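Long-range contact in GAF domain/HD domain protein (Geobacter sulfurreducens, PDB 3EEA), which is of unknown function, this piece being the GAF domain of a longer GAF/HD-domain protein that may have phosphatase activity: residues V14-L25 / L146-M157. Residues are numbered along the deposited sequence; the frame is centred on the assembly and turned at random.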
loop_
_atom_site.group_PDB
_atom_site.type_symbol
_atom_site.label_atom_id
_atom_site.label_comp_id
_atom_site.label_asym_id
_atom_site.label_seq_id
_atom_site.Cartn_x
_atom_site.Cartn_y
_atom_site.Cartn_z
ATOM N N VAL A 14 -13.196 2.167 9.124
ATOM C CA VAL A 14 -12.134 1.176 9.280
ATOM C C VAL A 14 -12.317 -0.044 8.356
ATOM O O VAL A 14 -11.334 -0.626 7.895
ATOM C CB VAL A 14 -11.997 0.735 10.774
ATOM C CG1 VAL A 14 -11.334 1.830 11.625
ATOM C CG2 VAL A 14 -13.338 0.383 11.359
ATOM N N ASP A 15 -13.557 -0.448 8.092
ATOM C CA ASP A 15 -13.779 -1.628 7.248
ATOM C C ASP A 15 -13.365 -1.381 5.802
ATOM O O ASP A 15 -12.859 -2.283 5.160
ATOM C CB ASP A 15 -15.214 -2.186 7.360
ATOM C CG ASP A 15 -15.374 -3.537 6.660
ATOM O OD1 ASP A 15 -14.533 -4.462 6.847
ATOM O OD2 ASP A 15 -16.317 -3.666 5.857
ATOM N N GLU A 16 -13.542 -0.174 5.270
ATOM C CA GLU A 16 -13.064 0.082 3.899
ATOM C C GLU A 16 -11.517 0.042 3.848
ATOM O O GLU A 16 -10.983 -0.363 2.848
ATOM C CB GLU A 16 -13.505 1.413 3.315
ATOM C CG GLU A 16 -14.973 1.526 3.009
ATOM C CD GLU A 16 -15.386 0.786 1.752
ATOM O OE1 GLU A 16 -14.575 0.639 0.792
ATOM O OE2 GLU A 16 -16.560 0.408 1.717
ATOM N N VAL A 17 -10.853 0.514 4.895
ATOM C CA VAL A 17 -9.387 0.442 5.008
ATOM C C VAL A 17 -8.950 -1.053 4.966
ATOM O O VAL A 17 -8.026 -1.429 4.222
ATOM C CB VAL A 17 -8.865 1.166 6.257
ATOM C CG1 VAL A 17 -7.331 0.989 6.427
ATOM C CG2 VAL A 17 -9.194 2.723 6.192
ATOM N N ILE A 18 -9.636 -1.897 5.735
ATOM C CA ILE A 18 -9.290 -3.344 5.796
ATOM C C ILE A 18 -9.592 -4.088 4.482
ATOM O O ILE A 18 -8.824 -4.939 4.052
ATOM C CB ILE A 18 -9.975 -4.045 7.025
ATOM C CG1 ILE A 18 -9.401 -3.479 8.322
ATOM C CG2 ILE A 18 -9.811 -5.573 6.902
ATOM C CD1 ILE A 18 -7.938 -3.382 8.378
ATOM N N LYS A 19 -10.688 -3.762 3.838
ATOM C CA LYS A 19 -11.007 -4.252 2.484
ATOM C C LYS A 19 -9.913 -3.863 1.484
ATOM O O LYS A 19 -9.445 -4.685 0.703
ATOM C CB LYS A 19 -12.334 -3.675 1.966
ATOM C CG LYS A 19 -13.585 -4.309 2.507
ATOM C CD LYS A 19 -14.841 -3.785 1.800
ATOM C CE LYS A 19 -14.975 -4.354 0.372
ATOM N NZ LYS A 19 -16.401 -4.667 0.042
ATOM N N ASP A 20 -9.532 -2.592 1.485
ATOM C CA ASP A 20 -8.536 -2.136 0.526
ATOM C C ASP A 20 -7.186 -2.828 0.821
ATOM O O ASP A 20 -6.499 -3.261 -0.128
ATOM C CB ASP A 20 -8.357 -0.624 0.567
ATOM C CG ASP A 20 -9.527 0.139 -0.022
ATOM O OD1 ASP A 20 -10.355 -0.451 -0.776
ATOM O OD2 ASP A 20 -9.619 1.370 0.297
ATOM N N LEU A 21 -6.813 -2.904 2.101
ATOM C CA LEU A 21 -5.562 -3.619 2.520
ATOM C C LEU A 21 -5.575 -5.060 2.016
ATOM O O LEU A 21 -4.595 -5.519 1.399
ATOM C CB LEU A 21 -5.377 -3.605 4.009
ATOM C CG LEU A 21 -4.242 -4.499 4.544
ATOM C CD1 LEU A 21 -2.867 -3.979 4.046
ATOM C CD2 LEU A 21 -4.236 -4.587 6.058
ATOM N N SER A 22 -6.663 -5.786 2.280
ATOM C CA SER A 22 -6.777 -7.191 1.865
ATOM C C SER A 22 -6.667 -7.380 0.369
ATOM O O SER A 22 -5.905 -8.258 -0.121
ATOM C CB SER A 22 -8.055 -7.826 2.439
ATOM O OG SER A 22 -8.047 -7.682 3.869
ATOM N N ARG A 23 -7.333 -6.521 -0.390
ATOM C CA ARG A 23 -7.258 -6.609 -1.849
ATOM C C ARG A 23 -5.809 -6.407 -2.350
ATOM O O ARG A 23 -5.299 -7.160 -3.240
ATOM C CB ARG A 23 -8.191 -5.549 -2.430
ATOM C CG ARG A 23 -8.089 -5.315 -3.858
ATOM C CD ARG A 23 -9.163 -4.308 -4.214
ATOM N NE ARG A 23 -8.703 -3.440 -5.273
ATOM C CZ ARG A 23 -8.705 -3.788 -6.544
ATOM N NH1 ARG A 23 -9.172 -4.988 -6.892
ATOM N NH2 ARG A 23 -8.260 -2.934 -7.471
ATOM N N LEU A 24 -5.160 -5.369 -1.837
ATOM C CA LEU A 24 -3.796 -5.049 -2.268
ATOM C C LEU A 24 -2.812 -6.166 -1.911
ATOM O O LEU A 24 -1.984 -6.542 -2.752
ATOM C CB LEU A 24 -3.325 -3.737 -1.664
ATOM C CG LEU A 24 -2.018 -3.188 -2.198
ATOM C CD1 LEU A 24 -2.097 -3.036 -3.718
ATOM C CD2 LEU A 24 -1.679 -1.886 -1.483
ATOM N N LEU A 25 -2.903 -6.697 -0.687
ATOM C CA LEU A 25 -2.051 -7.824 -0.286
ATOM C C LEU A 25 -2.259 -8.995 -1.248
ATOM O O LEU A 25 -1.252 -9.572 -1.700
ATOM C CB LEU A 25 -2.297 -8.292 1.125
ATOM C CG LEU A 25 -1.864 -7.288 2.179
ATOM C CD1 LEU A 25 -2.496 -7.742 3.519
ATOM C CD2 LEU A 25 -0.319 -7.157 2.222
ATOM N N LEU A 146 2.844 -2.912 4.470
ATOM C CA LEU A 146 1.459 -2.533 4.090
ATOM C C LEU A 146 0.516 -2.628 5.312
ATOM O O LEU A 146 -0.268 -1.735 5.583
ATOM C CB LEU A 146 0.962 -3.394 2.948
ATOM C CG LEU A 146 1.599 -3.055 1.598
ATOM C CD1 LEU A 146 0.935 -3.837 0.467
ATOM C CD2 LEU A 146 1.564 -1.590 1.286
ATOM N N VAL A 147 0.696 -3.656 6.124
ATOM C CA VAL A 147 -0.079 -3.834 7.334
ATOM C C VAL A 147 0.237 -2.716 8.307
ATOM O O VAL A 147 -0.639 -2.215 8.973
ATOM C CB VAL A 147 0.148 -5.227 7.978
ATOM C CG1 VAL A 147 -0.479 -5.362 9.415
ATOM C CG2 VAL A 147 -0.358 -6.305 7.033
ATOM N N SER A 148 1.498 -2.293 8.390
ATOM C CA SER A 148 1.853 -1.230 9.293
ATOM C C SER A 148 1.256 0.072 8.871
ATOM O O SER A 148 0.854 0.867 9.718
ATOM C CB SER A 148 3.349 -1.095 9.458
ATOM O OG SER A 148 3.805 -2.291 10.049
ATOM N N HIS A 149 1.183 0.317 7.545
ATOM C CA HIS A 149 0.489 1.474 7.061
ATOM C C HIS A 149 -0.998 1.501 7.438
ATOM O O HIS A 149 -1.529 2.548 7.876
ATOM C CB HIS A 149 0.623 1.593 5.549
ATOM C CG HIS A 149 2.020 1.679 5.069
ATOM N ND1 HIS A 149 2.359 1.432 3.753
ATOM C CD2 HIS A 149 3.178 1.917 5.725
ATOM C CE1 HIS A 149 3.669 1.517 3.627
ATOM N NE2 HIS A 149 4.191 1.821 4.797
ATOM N N ALA A 150 -1.682 0.363 7.215
ATOM C CA ALA A 150 -3.090 0.226 7.516
ATOM C C ALA A 150 -3.328 0.371 8.992
ATOM O O ALA A 150 -4.317 1.042 9.408
ATOM C CB ALA A 150 -3.673 -1.168 6.984
ATOM N N ALA A 151 -2.445 -0.197 9.831
ATOM C CA ALA A 151 -2.588 -0.099 11.262
ATOM C C ALA A 151 -2.561 1.349 11.740
ATOM O O ALA A 151 -3.361 1.735 12.606
ATOM C CB ALA A 151 -1.480 -0.940 12.013
ATOM N N LEU A 152 -1.672 2.165 11.185
ATOM C CA LEU A 152 -1.552 3.555 11.596
ATOM C C LEU A 152 -2.833 4.353 11.260
ATOM O O LEU A 152 -3.390 5.141 12.087
ATOM C CB LEU A 152 -0.355 4.155 10.877
ATOM C CG LEU A 152 -0.065 5.613 11.036
ATOM C CD1 LEU A 152 0.092 5.938 12.530
ATOM C CD2 LEU A 152 1.313 5.827 10.245
ATOM N N VAL A 153 -3.325 4.106 10.061
ATOM C CA VAL A 153 -4.570 4.715 9.593
ATOM C C VAL A 153 -5.739 4.322 10.500
ATOM O O VAL A 153 -6.521 5.204 10.933
ATOM C CB VAL A 153 -4.900 4.344 8.128
ATOM C CG1 VAL A 153 -6.310 4.915 7.736
ATOM C CG2 VAL A 153 -3.845 4.958 7.135
ATOM N N VAL A 154 -5.881 3.026 10.737
ATOM C CA VAL A 154 -6.988 2.467 11.567
ATOM C C VAL A 154 -6.905 3.040 12.965
ATOM O O VAL A 154 -7.916 3.471 13.534
ATOM C CB VAL A 154 -7.006 0.915 11.591
ATOM C CG1 VAL A 154 -8.033 0.394 12.680
ATOM C CG2 VAL A 154 -7.424 0.390 10.188
ATOM N N SER A 155 -5.689 3.158 13.491
ATOM C CA SER A 155 -5.528 3.687 14.841
ATOM C C SER A 155 -5.989 5.145 14.906
ATOM O O SER A 155 -6.754 5.501 15.812
ATOM C CB SER A 155 -4.123 3.492 15.359
ATOM O OG SER A 155 -3.285 4.511 14.891
ATOM N N HIS A 156 -5.627 5.973 13.916
ATOM C CA HIS A 156 -6.162 7.354 13.829
ATOM C C HIS A 156 -7.699 7.360 13.820
ATOM O O HIS A 156 -8.338 8.197 14.510
ATOM C CB HIS A 156 -5.657 8.142 12.611
ATOM C CG HIS A 156 -4.205 8.475 12.637
ATOM N ND1 HIS A 156 -3.488 8.749 11.491
ATOM C CD2 HIS A 156 -3.319 8.539 13.661
ATOM C CE1 HIS A 156 -2.225 8.984 11.810
ATOM N NE2 HIS A 156 -2.095 8.860 13.122
ATOM N N MET A 157 -8.300 6.457 13.050
ATOM C CA MET A 157 -9.771 6.362 12.955
ATOM C C MET A 157 -10.456 5.876 14.270
ATOM O O MET A 157 -11.532 6.364 14.628
ATOM C CB MET A 157 -10.157 5.414 11.836
ATOM C CG MET A 157 -9.745 5.856 10.441
ATOM S SD MET A 157 -10.274 4.776 9.049
ATOM C CE MET A 157 -9.924 5.839 7.621
#
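Val17 is a knob in the hole formed by Ala150, Val153, Val154 and Met157. Its two methyls divide the work. Val17 CG1, anti to the backbone N (chi1 175°), lies 3.8 Å from Val154 CG2, while Val17 CG2 meets the methionine tip to tip, 3.5 Å from Met157 CE. That meeting depends on the extended Met157 chain, which carries SD and CE across to helix 14-25. At the same end Val14 turns its CG1 to Val154 CG1, 3.8 Å away, the two valines crossing at about a right angle.

One helical turn beyond Val17, Leu21 straddles Ala150. Leu21 CD2 presses on Ala150 CB at 3.6 Å, and Leu21 CD1 rests 3.8 Å from Leu146 O, against the backbone. Cutting Leu21 back to an alanine would remove both methyls and is likely to open a gap over Ala150 CB and the Leu146 carbonyl. Further along, Leu146 sends its CD1 to within 3.8 Å of Leu24 CD2 and also meets Leu25, the latter pair sliding past each other.

The helices run antiparallel, the segment axes coming within 10.0 Å, as the terminal helices of the GAF domain. Ile18 and Leu25 also touch strand 33-39, and Val147 touches strand 107-116, so the pair packs on the sheet; the rings of His149 and His156 meet their counterparts in the second subunit. Every side-chain pair across the contact is apolar; without hydrogen bonds or salt bridges between them, burial and shape fit hold the helices together.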